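Local coordinates for putative carbohydrate metabolism domain-containing protein (Bacteroides vulgatus, PDB 3S30) that is of unproven function but, as a putative glycoside hydrolase with a galactose-binding-like domain that carries a sodium ion, probably acts on or binds carbohydrate, at residues Thr102-Glu107 / Asp343-Val348; Leu132-Gly137 / Gly188-Gly193; Gly211-Tyr216 / Gly316-Ile321; Asp244-Tyr249 / Ser338-Asp343. One frame throughout, in Å; residues are numbered along the deposited sequence.

Contact 1 of 4, residues Thr102-Glu107 / Asp343-Val348; sequences TVFNFE and DDLELV. With NA (sodium ion), chain C.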
loop_
_atom_site.group_PDB
_atom_site.type_symbol
_atom_site.label_atom_id
_atom_site.label_comp_id
_atom_site.label_asym_id
_atom_site.label_seq_id
_atom_site.Cartn_x
_atom_site.Cartn_y
_atom_site.Cartn_z
ATOM N N THR A 102 3.598 -13.749 7.498
ATOM C CA THR A 102 3.509 -13.806 6.039
ATOM C C THR A 102 2.082 -13.983 5.540
ATOM O O THR A 102 1.843 -13.964 4.325
ATOM C CB THR A 102 4.407 -14.912 5.469
ATOM O OG1 THR A 102 4.051 -16.184 6.044
ATOM C CG2 THR A 102 5.881 -14.582 5.759
ATOM N N VAL A 103 1.148 -14.133 6.477
ATOM C CA VAL A 103 -0.283 -14.260 6.190
ATOM C C VAL A 103 -0.975 -13.027 6.771
ATOM O O VAL A 103 -0.754 -12.691 7.931
ATOM C CB VAL A 103 -0.878 -15.570 6.818
ATOM C CG1 VAL A 103 -2.358 -15.683 6.557
ATOM C CG2 VAL A 103 -0.166 -16.798 6.264
ATOM N N PHE A 104 -1.787 -12.347 5.968
ATOM C CA PHE A 104 -2.397 -11.079 6.379
ATOM C C PHE A 104 -3.917 -11.185 6.264
ATOM O O PHE A 104 -4.461 -11.496 5.189
ATOM C CB PHE A 104 -1.834 -9.890 5.565
ATOM C CG PHE A 104 -0.320 -9.905 5.440
ATOM C CD1 PHE A 104 0.486 -9.695 6.556
ATOM C CD2 PHE A 104 0.294 -10.175 4.221
ATOM C CE1 PHE A 104 1.883 -9.739 6.456
ATOM C CE2 PHE A 104 1.696 -10.211 4.111
ATOM C CZ PHE A 104 2.488 -9.995 5.234
ATOM N N ASN A 105 -4.586 -10.932 7.392
ATOM C CA ASN A 105 -6.019 -11.155 7.533
ATOM C C ASN A 105 -6.851 -9.883 7.582
ATOM O O ASN A 105 -8.053 -9.931 7.341
ATOM C CB ASN A 105 -6.294 -11.977 8.790
ATOM C CG ASN A 105 -5.662 -13.352 8.738
ATOM O OD1 ASN A 105 -6.120 -14.228 8.002
ATOM N ND2 ASN A 105 -4.590 -13.545 9.511
ATOM N N PHE A 106 -6.231 -8.751 7.901
ATOM C CA PHE A 106 -6.934 -7.468 7.980
ATOM C C PHE A 106 -8.062 -7.452 9.027
ATOM O O PHE A 106 -9.091 -6.794 8.825
ATOM C CB PHE A 106 -7.464 -7.080 6.592
ATOM C CG PHE A 106 -6.456 -7.274 5.489
ATOM C CD1 PHE A 106 -5.389 -6.392 5.344
ATOM C CD2 PHE A 106 -6.554 -8.349 4.616
ATOM C CE1 PHE A 106 -4.438 -6.574 4.347
ATOM C CE2 PHE A 106 -5.607 -8.534 3.602
ATOM C CZ PHE A 106 -4.551 -7.633 3.468
ATOM N N GLU A 107 -7.866 -8.169 10.137
ATOM C CA GLU A 107 -8.892 -8.279 11.200
ATOM C C GLU A 107 -8.798 -7.176 12.229
ATOM O O GLU A 107 -9.792 -6.829 12.859
ATOM C CB GLU A 107 -8.783 -9.612 11.981
ATOM C CG GLU A 107 -8.998 -10.878 11.159
ATOM C CD GLU A 107 -10.373 -10.965 10.487
ATOM O OE1 GLU A 107 -11.326 -10.266 10.902
ATOM O OE2 GLU A 107 -10.494 -11.763 9.535
ATOM N N ASP A 343 -8.540 -9.285 0.800
ATOM C CA ASP A 343 -8.615 -10.217 1.911
ATOM C C ASP A 343 -7.651 -11.386 1.719
ATOM O O ASP A 343 -7.213 -11.667 0.593
ATOM C CB ASP A 343 -10.038 -10.752 2.017
ATOM C CG ASP A 343 -10.424 -11.104 3.433
ATOM O OD1 ASP A 343 -9.557 -11.087 4.338
ATOM O OD2 ASP A 343 -11.613 -11.379 3.646
ATOM N N ASP A 344 -7.351 -12.067 2.826
ATOM C CA ASP A 344 -6.529 -13.276 2.838
ATOM C C ASP A 344 -5.301 -13.164 1.931
ATOM O O ASP A 344 -5.121 -13.938 0.990
ATOM C CB ASP A 344 -7.376 -14.499 2.481
ATOM C CG ASP A 344 -8.478 -14.747 3.485
ATOM O OD1 ASP A 344 -8.199 -14.664 4.698
ATOM O OD2 ASP A 344 -9.622 -15.038 3.070
ATOM N N LEU A 345 -4.473 -12.178 2.243
ATOM C CA LEU A 345 -3.233 -11.917 1.530
ATOM C C LEU A 345 -2.106 -12.733 2.156
ATOM O O LEU A 345 -1.978 -12.796 3.380
ATOM C CB LEU A 345 -2.908 -10.424 1.618
ATOM C CG LEU A 345 -1.663 -9.916 0.908
ATOM C CD1 LEU A 345 -1.839 -9.976 -0.618
ATOM C CD2 LEU A 345 -1.384 -8.506 1.390
ATOM N N GLU A 346 -1.293 -13.366 1.317
ATOM C CA GLU A 346 -0.139 -14.126 1.806
ATOM C C GLU A 346 1.095 -13.882 0.948
ATOM O O GLU A 346 1.033 -13.942 -0.275
ATOM C CB GLU A 346 -0.439 -15.624 1.862
ATOM C CG GLU A 346 0.806 -16.458 2.145
ATOM C CD GLU A 346 0.520 -17.905 2.481
ATOM O OE1 GLU A 346 -0.613 -18.369 2.238
ATOM O OE2 GLU A 346 1.447 -18.577 2.984
ATOM N N LEU A 347 2.210 -13.601 1.617
ATOM C CA LEU A 347 3.529 -13.568 0.981
ATOM C C LEU A 347 4.108 -14.988 1.023
ATOM O O LEU A 347 4.625 -15.422 2.048
ATOM C CB LEU A 347 4.426 -12.572 1.716
ATOM C CG LEU A 347 5.699 -12.058 1.050
ATOM C CD1 LEU A 347 5.414 -11.267 -0.211
ATOM C CD2 LEU A 347 6.464 -11.200 2.031
ATOM N N VAL A 348 3.989 -15.718 -0.083
ATOM C CA VAL A 348 4.522 -17.088 -0.165
ATOM C C VAL A 348 6.026 -17.066 -0.424
ATOM O O VAL A 348 6.473 -16.572 -1.458
ATOM C CB VAL A 348 3.841 -17.901 -1.290
ATOM C CG1 VAL A 348 4.449 -19.313 -1.383
ATOM C CG2 VAL A 348 2.316 -17.947 -1.075
HETATM NA NA NA C . -9.876 -11.274 6.763
HETATM O O HOH W 1 -5.829 -15.739 5.449
#
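D343 and N105 meet at a sodium ion. D343 OD1 binds the metal at 2.5 Å and the backbone N105 O binds it at 2.3 Å. E107 OE2 is a longer ligand, and N165 O completes the set. D343 OD2 takes the backbone N of R162. D343 OD1 also accepts the N-H of D344, on its anti side and 35° out of the carboxylate plane. Water 1 joins D344 OD1 to N105 OD1, donating to both; D344 OD2 forms a salt bridge with R162 and a hydrogen bond with T163 OG1, and N105 ND2 bonds to E124. L345 begins the antiparallel ladder: F104 N donates to L345 O at 2.6 Å, and L345 N returns a bond to F104 O. L345 CB sits at the edge of the F106 ring, 3.7 Å from F106 CZ. With CG anti to the backbone N (chi1 -178°), L345 CD2 reaches F104 CD2 at 3.7 Å. E346 faces V103 in a non-hydrogen-bonded pair, where E346 CD touches V103 CG2. L347 N closes the ladder on T102 O. D343 and E107 both put carboxylates on the sodium, which probably offsets their repulsion; the charge of D344 is met by R162 instead.

Contact 2 of 4, residues Leu132-Gly137 / Gly188-Gly193; sequences LTWSSG and GNLFIG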
loop_
_atom_site.group_PDB
_atom_site.type_symbol
_atom_site.label_atom_id
_atom_site.label_comp_id
_atom_site.label_asym_id
_atom_site.label_seq_id
_atom_site.Cartn_x
_atom_site.Cartn_y
_atom_site.Cartn_z
ATOM N N LEU A 132 3.494 -7.004 12.621
ATOM C CA LEU A 132 3.476 -6.073 11.503
ATOM C C LEU A 132 2.446 -4.990 11.774
ATOM O O LEU A 132 1.271 -5.276 11.943
ATOM C CB LEU A 132 3.113 -6.797 10.204
ATOM C CG LEU A 132 3.203 -5.978 8.912
ATOM C CD1 LEU A 132 4.681 -5.605 8.547
ATOM C CD2 LEU A 132 2.534 -6.763 7.790
ATOM N N THR A 133 2.895 -3.745 11.839
ATOM C CA THR A 133 1.996 -2.603 11.853
ATOM C C THR A 133 2.033 -1.974 10.461
ATOM O O THR A 133 3.043 -1.383 10.078
ATOM C CB THR A 133 2.404 -1.567 12.915
ATOM O OG1 THR A 133 2.207 -2.127 14.219
ATOM C CG2 THR A 133 1.555 -0.290 12.776
ATOM N N TRP A 134 0.944 -2.138 9.708
ATOM C CA TRP A 134 0.810 -1.534 8.382
ATOM C C TRP A 134 0.831 -0.002 8.457
ATOM O O TRP A 134 0.460 0.588 9.462
ATOM C CB TRP A 134 -0.525 -1.924 7.722
ATOM C CG TRP A 134 -0.702 -3.359 7.305
ATOM C CD1 TRP A 134 -1.319 -4.354 8.019
ATOM C CD2 TRP A 134 -0.303 -3.947 6.060
ATOM N NE1 TRP A 134 -1.312 -5.523 7.299
ATOM C CE2 TRP A 134 -0.695 -5.299 6.093
ATOM C CE3 TRP A 134 0.347 -3.461 4.920
ATOM C CZ2 TRP A 134 -0.455 -6.175 5.027
ATOM C CZ3 TRP A 134 0.586 -4.331 3.858
ATOM C CH2 TRP A 134 0.181 -5.672 3.921
ATOM N N SER A 135 1.260 0.614 7.365
ATOM C CA SER A 135 1.137 2.036 7.146
ATOM C C SER A 135 0.179 2.319 5.967
ATOM O O SER A 135 -0.266 1.406 5.249
ATOM C CB SER A 135 2.511 2.623 6.857
ATOM O OG SER A 135 2.435 4.021 6.650
ATOM N N SER A 136 -0.138 3.599 5.806
ATOM C CA SER A 136 -1.037 4.093 4.779
ATOM C C SER A 136 -0.892 5.615 4.780
ATOM O O SER A 136 -0.158 6.161 5.598
ATOM C CB SER A 136 -2.489 3.727 5.094
ATOM O OG SER A 136 -3.034 4.557 6.125
ATOM N N GLY A 137 -1.620 6.299 3.902
ATOM C CA GLY A 137 -1.584 7.749 3.878
ATOM C C GLY A 137 -2.623 8.409 4.767
ATOM O O GLY A 137 -2.961 9.559 4.538
ATOM N N GLY A 188 -6.753 5.362 -1.605
ATOM C CA GLY A 188 -6.928 4.310 -0.613
ATOM C C GLY A 188 -5.747 3.379 -0.773
ATOM O O GLY A 188 -5.637 2.701 -1.790
ATOM N N ASN A 189 -4.841 3.383 0.211
ATOM C CA ASN A 189 -3.647 2.570 0.132
ATOM C C ASN A 189 -3.269 1.868 1.429
ATOM O O ASN A 189 -3.774 2.172 2.506
ATOM C CB ASN A 189 -2.466 3.384 -0.417
ATOM C CG ASN A 189 -2.158 4.658 0.410
ATOM O OD1 ASN A 189 -2.618 4.832 1.547
ATOM N ND2 ASN A 189 -1.370 5.551 -0.182
ATOM N N LEU A 190 -2.376 0.897 1.297
ATOM C CA LEU A 190 -1.822 0.214 2.443
ATOM C C LEU A 190 -0.457 -0.251 2.006
ATOM O O LEU A 190 -0.295 -0.714 0.887
ATOM C CB LEU A 190 -2.683 -0.979 2.840
ATOM C CG LEU A 190 -2.401 -1.578 4.225
ATOM C CD1 LEU A 190 -3.074 -0.739 5.323
ATOM C CD2 LEU A 190 -2.834 -3.058 4.297
ATOM N N PHE A 191 0.531 -0.125 2.868
ATOM C CA PHE A 191 1.829 -0.652 2.544
ATOM C C PHE A 191 2.669 -1.003 3.776
ATOM O O PHE A 191 2.389 -0.555 4.902
ATOM C CB PHE A 191 2.575 0.327 1.637
ATOM C CG PHE A 191 2.691 1.714 2.199
ATOM C CD1 PHE A 191 3.760 2.058 3.015
ATOM C CD2 PHE A 191 1.742 2.673 1.908
ATOM C CE1 PHE A 191 3.876 3.343 3.533
ATOM C CE2 PHE A 191 1.850 3.964 2.420
ATOM C CZ PHE A 191 2.917 4.298 3.241
ATOM N N ILE A 192 3.687 -1.827 3.537
ATOM C CA ILE A 192 4.684 -2.133 4.543
ATOM C C ILE A 192 5.803 -1.072 4.486
ATOM O O ILE A 192 6.424 -0.864 3.442
ATOM C CB ILE A 192 5.256 -3.556 4.362
ATOM C CG1 ILE A 192 4.134 -4.590 4.480
ATOM C CG2 ILE A 192 6.343 -3.848 5.403
ATOM C CD1 ILE A 192 4.583 -6.025 4.260
ATOM N N GLY A 193 6.053 -0.422 5.620
ATOM C CA GLY A 193 7.066 0.622 5.731
ATOM C C GLY A 193 6.579 1.710 6.668
ATOM O O GLY A 193 6.165 1.419 7.796
HETATM O O HOH W 2 4.752 -1.439 7.661
#
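W134 lays its indole against L190 where the edge of the small three-stranded sheet meets the main antiparallel β-structure, through a single antiparallel bridge. L190 CD2 sits over one face of the indole, in a CH-pi contact 3.4 Å from the centroid of the six-membered ring. The two side chains cross at about a right angle. L132 CD2, from the same segment as W134, covers the opposite face, so the indole is sandwiched between two leucines. I192 CG1 meets W134 CZ3 at 3.6 Å, and I192 CG2 reaches L132 CD1. The F191 ring lies on the other side of the backbone, under the S135 peptide. Its CG stands between the backbone N and the carbonyl carbon (chi1 55°), which folds the ring back beneath S135 and S136. F210 meets this ring edge-to-face. S135 and F191 form the hydrogen-bonded pair: S135 N donates to F191 O at 3.0 Å, and F191 N donates to S135 O from 41° above the carbonyl plane. Water 2 links T133 O to G193 N. G137 stands at the N-cap of helix 138-142, and its N-H bonds to N189 OD1 at 2.9 Å, tilted 21° from the amide carbonyl plane.

Contact 3 of 4, residues Gly211-Tyr216 / Gly316-Ile321; sequences GTTFYY and GYNVSI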
loop_
_atom_site.group_PDB
_atom_site.type_symbol
_atom_site.label_atom_id
_atom_site.label_comp_id
_atom_site.label_asym_id
_atom_site.label_seq_id
_atom_site.Cartn_x
_atom_site.Cartn_y
_atom_site.Cartn_z
ATOM N N GLY A 211 9.206 -0.686 2.910
ATOM C CA GLY A 211 10.142 -1.719 3.307
ATOM C C GLY A 211 10.098 -2.071 4.778
ATOM O O GLY A 211 9.853 -1.210 5.644
ATOM N N THR A 212 10.335 -3.351 5.057
ATOM C CA THR A 212 10.649 -3.794 6.412
ATOM C C THR A 212 11.577 -4.989 6.308
ATOM O O THR A 212 11.528 -5.739 5.329
ATOM C CB THR A 212 9.392 -4.165 7.230
ATOM O OG1 THR A 212 9.670 -4.038 8.633
ATOM C CG2 THR A 212 8.938 -5.574 6.922
ATOM N N THR A 213 12.409 -5.168 7.325
ATOM C CA THR A 213 13.428 -6.201 7.307
ATOM C C THR A 213 12.788 -7.585 7.153
ATOM O O THR A 213 11.826 -7.925 7.853
ATOM C CB THR A 213 14.316 -6.097 8.551
ATOM O OG1 THR A 213 14.959 -4.804 8.561
ATOM C CG2 THR A 213 15.364 -7.210 8.575
ATOM N N PHE A 214 13.312 -8.356 6.201
ATOM C CA PHE A 214 12.740 -9.639 5.828
ATOM C C PHE A 214 13.864 -10.660 5.605
ATOM O O PHE A 214 14.819 -10.385 4.875
ATOM C CB PHE A 214 11.887 -9.460 4.560
ATOM C CG PHE A 214 10.833 -10.514 4.380
ATOM C CD1 PHE A 214 9.788 -10.632 5.288
ATOM C CD2 PHE A 214 10.875 -11.381 3.302
ATOM C CE1 PHE A 214 8.819 -11.613 5.135
ATOM C CE2 PHE A 214 9.898 -12.357 3.137
ATOM C CZ PHE A 214 8.869 -12.472 4.057
ATOM N N TYR A 215 13.739 -11.829 6.236
ATOM C CA TYR A 215 14.792 -12.868 6.234
ATOM C C TYR A 215 14.574 -13.962 5.191
ATOM O O TYR A 215 15.410 -14.849 5.047
ATOM C CB TYR A 215 14.905 -13.512 7.627
ATOM C CG TYR A 215 15.253 -12.497 8.677
ATOM C CD1 TYR A 215 16.572 -12.118 8.891
ATOM C CD2 TYR A 215 14.265 -11.866 9.414
ATOM C CE1 TYR A 215 16.893 -11.166 9.826
ATOM C CE2 TYR A 215 14.583 -10.907 10.358
ATOM C CZ TYR A 215 15.898 -10.562 10.553
ATOM O OH TYR A 215 16.224 -9.612 11.486
ATOM N N TYR A 216 13.465 -13.904 4.465
ATOM C CA TYR A 216 13.166 -14.924 3.469
ATOM C C TYR A 216 13.224 -14.377 2.054
ATOM O O TYR A 216 13.271 -13.166 1.835
ATOM C CB TYR A 216 11.799 -15.551 3.749
ATOM C CG TYR A 216 11.712 -16.125 5.143
ATOM C CD1 TYR A 216 12.485 -17.212 5.508
ATOM C CD2 TYR A 216 10.874 -15.561 6.103
ATOM C CE1 TYR A 216 12.428 -17.739 6.794
ATOM C CE2 TYR A 216 10.803 -16.082 7.390
ATOM C CZ TYR A 216 11.586 -17.174 7.727
ATOM O OH TYR A 216 11.533 -17.702 8.995
ATOM N N GLY A 316 19.671 -7.572 6.078
ATOM C CA GLY A 316 20.069 -6.548 5.108
ATOM C C GLY A 316 19.197 -6.483 3.864
ATOM O O GLY A 316 19.563 -5.840 2.874
ATOM N N TYR A 317 18.048 -7.158 3.910
ATOM C CA TYR A 317 17.091 -7.148 2.813
ATOM C C TYR A 317 15.733 -6.747 3.346
ATOM O O TYR A 317 15.300 -7.237 4.394
ATOM C CB TYR A 317 17.009 -8.528 2.152
ATOM C CG TYR A 317 18.170 -8.821 1.234
ATOM C CD1 TYR A 317 19.377 -9.283 1.733
ATOM C CD2 TYR A 317 18.063 -8.620 -0.134
ATOM C CE1 TYR A 317 20.449 -9.542 0.887
ATOM C CE2 TYR A 317 19.121 -8.874 -0.980
ATOM C CZ TYR A 317 20.313 -9.335 -0.467
ATOM O OH TYR A 317 21.369 -9.580 -1.321
ATOM N N ASN A 318 15.069 -5.854 2.623
ATOM C CA ASN A 318 13.726 -5.417 2.976
ATOM C C ASN A 318 12.708 -5.956 1.975
ATOM O O ASN A 318 13.024 -6.145 0.800
ATOM C CB ASN A 318 13.651 -3.889 2.999
ATOM C CG ASN A 318 14.014 -3.289 4.352
ATOM O OD1 ASN A 318 14.469 -3.977 5.258
ATOM N ND2 ASN A 318 13.815 -1.987 4.482
ATOM N N VAL A 319 11.506 -6.243 2.461
ATOM C CA VAL A 319 10.378 -6.536 1.601
ATOM C C VAL A 319 9.331 -5.458 1.812
ATOM O O VAL A 319 9.334 -4.761 2.834
ATOM C CB VAL A 319 9.746 -7.920 1.897
ATOM C CG1 VAL A 319 8.770 -7.846 3.107
ATOM C CG2 VAL A 319 9.023 -8.438 0.669
ATOM N N SER A 320 8.447 -5.324 0.836
ATOM C CA SER A 320 7.277 -4.484 0.964
ATOM C C SER A 320 6.150 -5.021 0.104
ATOM O O SER A 320 6.378 -5.760 -0.843
ATOM C CB SER A 320 7.575 -3.042 0.573
ATOM O OG SER A 320 6.530 -2.181 1.020
ATOM N N ILE A 321 4.937 -4.671 0.506
ATOM C CA ILE A 321 3.726 -4.935 -0.217
ATOM C C ILE A 321 3.019 -3.591 -0.292
ATOM O O ILE A 321 2.900 -2.894 0.720
ATOM C CB ILE A 321 2.826 -5.927 0.553
ATOM C CG1 ILE A 321 3.492 -7.312 0.630
ATOM C CG2 ILE A 321 1.421 -5.997 -0.088
ATOM C CD1 ILE A 321 2.807 -8.238 1.575
HETATM O O HOH W 3 17.606 -9.554 5.485
#
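F214 and V319 carry the apolar part of this contact. V319 CG1 lies over one face of the F214 ring, 4.0 Å from its centroid, and approaches F214 CG at 3.6 Å. The F214 side chain starts with CG opposite the backbone N (chi1 -157°), which brings the ring across V319. Beside it strands 208-213 and 317-324 pair in a short antiparallel ladder, consistent with the β-structure of a galactose-binding-like domain. T212 N bonds to V319 O at 2.8 Å and V319 N to T212 O at 2.9 Å. F214 N extends the ladder to Y317 O. Between these bonds T213 faces N318, and T213 OG1 makes only a weak bond to N318 OD1. The amide of N318 has partners further out: K255 NZ at OD1 and Y253 OH at ND2. These hold it flanking T212, with OD1 beside the T212-T213 peptide and ND2 beside the G211-T212 peptide. G211 CA comes within 3.2 Å of V319 O in a CA-H...O contact. Water 3 accepts from Y317 N and can donate to F214 O. F214 and V319 rest on L347 of strand 339-349. The backbone of strand 247-254 pairs with N318 and S320, and Y317 packs against helix 309-313.

Contact 4 of 4, residues Asp244-Tyr249 / Ser338-Asp343; sequences DVFNIY and STLLID. With NA (sodium ion), chain C.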
loop_
_atom_site.group_PDB
_atom_site.type_symbol
_atom_site.label_atom_id
_atom_site.label_comp_id
_atom_site.label_asym_id
_atom_site.label_seq_id
_atom_site.Cartn_x
_atom_site.Cartn_y
_atom_site.Cartn_z
ATOM N N ASP A 244 -10.906 4.420 -13.603
ATOM C CA ASP A 244 -9.793 4.290 -12.671
ATOM C C ASP A 244 -9.325 2.837 -12.599
ATOM O O ASP A 244 -10.137 1.903 -12.753
ATOM C CB ASP A 244 -10.221 4.754 -11.270
ATOM C CG ASP A 244 -9.038 5.146 -10.378
ATOM O OD1 ASP A 244 -7.855 5.066 -10.813
ATOM O OD2 ASP A 244 -9.314 5.537 -9.223
ATOM N N VAL A 245 -8.022 2.645 -12.397
ATOM C CA VAL A 245 -7.484 1.310 -12.153
ATOM C C VAL A 245 -6.700 1.325 -10.854
ATOM O O VAL A 245 -6.212 2.372 -10.416
ATOM C CB VAL A 245 -6.630 0.752 -13.355
ATOM C CG1 VAL A 245 -7.429 0.852 -14.688
ATOM C CG2 VAL A 245 -5.258 1.461 -13.473
ATOM N N PHE A 246 -6.625 0.160 -10.224
ATOM C CA PHE A 246 -5.960 0.007 -8.944
ATOM C C PHE A 246 -4.580 -0.595 -9.159
ATOM O O PHE A 246 -4.253 -1.020 -10.261
ATOM C CB PHE A 246 -6.796 -0.882 -8.017
ATOM C CG PHE A 246 -6.843 -2.355 -8.415
ATOM C CD1 PHE A 246 -5.903 -3.252 -7.927
ATOM C CD2 PHE A 246 -7.863 -2.843 -9.217
ATOM C CE1 PHE A 246 -5.961 -4.611 -8.258
ATOM C CE2 PHE A 246 -7.930 -4.197 -9.549
ATOM C CZ PHE A 246 -6.973 -5.078 -9.069
ATOM N N ASN A 247 -3.775 -0.649 -8.105
ATOM C CA ASN A 247 -2.470 -1.294 -8.216
ATOM C C ASN A 247 -2.221 -2.217 -7.034
ATOM O O ASN A 247 -2.670 -1.961 -5.930
ATOM C CB ASN A 247 -1.336 -0.260 -8.372
ATOM C CG ASN A 247 -0.079 -0.851 -9.037
ATOM O OD1 ASN A 247 -0.025 -2.038 -9.339
ATOM N ND2 ASN A 247 0.933 -0.023 -9.239
ATOM N N ILE A 248 -1.542 -3.322 -7.308
ATOM C CA ILE A 248 -1.026 -4.218 -6.284
ATOM C C ILE A 248 0.372 -4.620 -6.738
ATOM O O ILE A 248 0.565 -5.043 -7.889
ATOM C CB ILE A 248 -1.900 -5.494 -6.126
ATOM C CG1 ILE A 248 -3.299 -5.144 -5.604
ATOM C CG2 ILE A 248 -1.237 -6.523 -5.174
ATOM C CD1 ILE A 248 -4.196 -6.403 -5.377
ATOM N N TYR A 249 1.345 -4.471 -5.845
ATOM C CA TYR A 249 2.690 -4.984 -6.086
ATOM C C TYR A 249 3.473 -5.223 -4.786
ATOM O O TYR A 249 3.044 -4.848 -3.689
ATOM C CB TYR A 249 3.470 -4.050 -7.017
ATOM C CG TYR A 249 3.799 -2.687 -6.451
ATOM C CD1 TYR A 249 2.892 -1.639 -6.544
ATOM C CD2 TYR A 249 5.033 -2.430 -5.858
ATOM C CE1 TYR A 249 3.188 -0.387 -6.053
ATOM C CE2 TYR A 249 5.334 -1.174 -5.348
ATOM C CZ TYR A 249 4.398 -0.157 -5.443
ATOM O OH TYR A 249 4.675 1.102 -4.954
ATOM N N SER A 338 -13.441 5.077 -5.665
ATOM C CA SER A 338 -12.806 3.850 -6.163
ATOM C C SER A 338 -12.492 2.975 -4.976
ATOM O O SER A 338 -11.782 3.400 -4.062
ATOM C CB SER A 338 -11.526 4.130 -6.958
ATOM O OG SER A 338 -11.835 4.567 -8.269
ATOM N N THR A 339 -13.049 1.770 -4.987
ATOM C CA THR A 339 -13.029 0.898 -3.832
ATOM C C THR A 339 -12.325 -0.414 -4.163
ATOM O O THR A 339 -12.761 -1.152 -5.034
ATOM C CB THR A 339 -14.454 0.656 -3.304
ATOM O OG1 THR A 339 -15.067 1.931 -3.047
ATOM C CG2 THR A 339 -14.421 -0.155 -1.998
ATOM N N LEU A 340 -11.197 -0.660 -3.495
ATOM C CA LEU A 340 -10.487 -1.934 -3.601
ATOM C C LEU A 340 -10.637 -2.635 -2.264
ATOM O O LEU A 340 -10.238 -2.090 -1.230
ATOM C CB LEU A 340 -9.006 -1.729 -3.914
ATOM C CG LEU A 340 -8.130 -2.976 -4.103
ATOM C CD1 LEU A 340 -8.528 -3.804 -5.334
ATOM C CD2 LEU A 340 -6.662 -2.558 -4.209
ATOM N N LEU A 341 -11.243 -3.820 -2.290
ATOM C CA LEU A 341 -11.314 -4.663 -1.112
ATOM C C LEU A 341 -10.271 -5.757 -1.277
ATOM O O LEU A 341 -10.112 -6.305 -2.343
ATOM C CB LEU A 341 -12.732 -5.243 -0.913
ATOM C CG LEU A 341 -13.889 -4.227 -0.781
ATOM C CD1 LEU A 341 -15.228 -4.905 -0.542
ATOM C CD2 LEU A 341 -13.638 -3.196 0.320
ATOM N N ILE A 342 -9.534 -6.045 -0.214
ATOM C CA ILE A 342 -8.534 -7.109 -0.237
ATOM C C ILE A 342 -8.717 -7.986 0.977
ATOM O O ILE A 342 -9.003 -7.497 2.057
ATOM C CB ILE A 342 -7.088 -6.556 -0.227
ATOM C CG1 ILE A 342 -6.875 -5.554 -1.373
ATOM C CG2 ILE A 342 -6.074 -7.713 -0.355
ATOM C CD1 ILE A 342 -6.977 -6.203 -2.791
ATOM N N ASP A 343 -8.540 -9.285 0.800
ATOM C CA ASP A 343 -8.615 -10.217 1.911
ATOM C C ASP A 343 -7.651 -11.386 1.719
ATOM O O ASP A 343 -7.213 -11.667 0.593
ATOM C CB ASP A 343 -10.038 -10.752 2.017
ATOM C CG ASP A 343 -10.424 -11.104 3.433
ATOM O OD1 ASP A 343 -9.557 -11.087 4.338
ATOM O OD2 ASP A 343 -11.613 -11.379 3.646
HETATM NA NA NA C . -9.876 -11.274 6.763
#
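F246 and L340 meet in the core between two layers of antiparallel β-structure, an arrangement consistent with the β-sandwich of galactose-binding-like domains. Strand segments 247-249 and 339-343 run 32° apart, with axes 10.4 Å from each other at closest approach, so only side chains span the gap. The closest packing is at F246. L340 CD1 sits over the centre of its ring, 3.8 Å from the centroid. With chi1 at 70°, the ring of F246 is tucked over its own backbone, and its face turns to L340. Y225 and Y227 also pack against this ring. The contact is looser beyond it. I248 and I342 reach toward each other tip to tip and touch only through their CD1 atoms, at 3.8 Å. I248 also leans on L221 and F294. This end is sparse but still buried. At the other end the meeting is polar. D244 OD2 is gripped by three donors, S338 OG, S326 OG and A335 N, consistent with a charged carboxylate in a buried place. S338 OG in turn accepts the N-H of G230. S338 OG itself donates to D244 OD2 at 2.9 Å on the anti side, 22° out of the carboxylate plane.

Overall arrangement
From the N terminus, residues 102-107 open the widest loop, which contact 1 closes only near the C terminus, on strand 339-349. The other three contacts nest inside it. Contact 2 closes first, tying the end of the three-stranded sheet to strand 185-191. Contacts 3 and 4 follow and cross, their segments alternating along the chain. Contact 3 joins strands 208-213 and 317-324; contact 4 spans the core from strand 247-254 to 339-349. Contacts 1 and 4 share D343, at the sodium site. F104 packs on L132 and W134, joining contacts 1 and 2. I192 O bonds to S320 OG and G211 N, joining contacts 2 and 3. F104 also packs on I321, joining contacts 1 and 3.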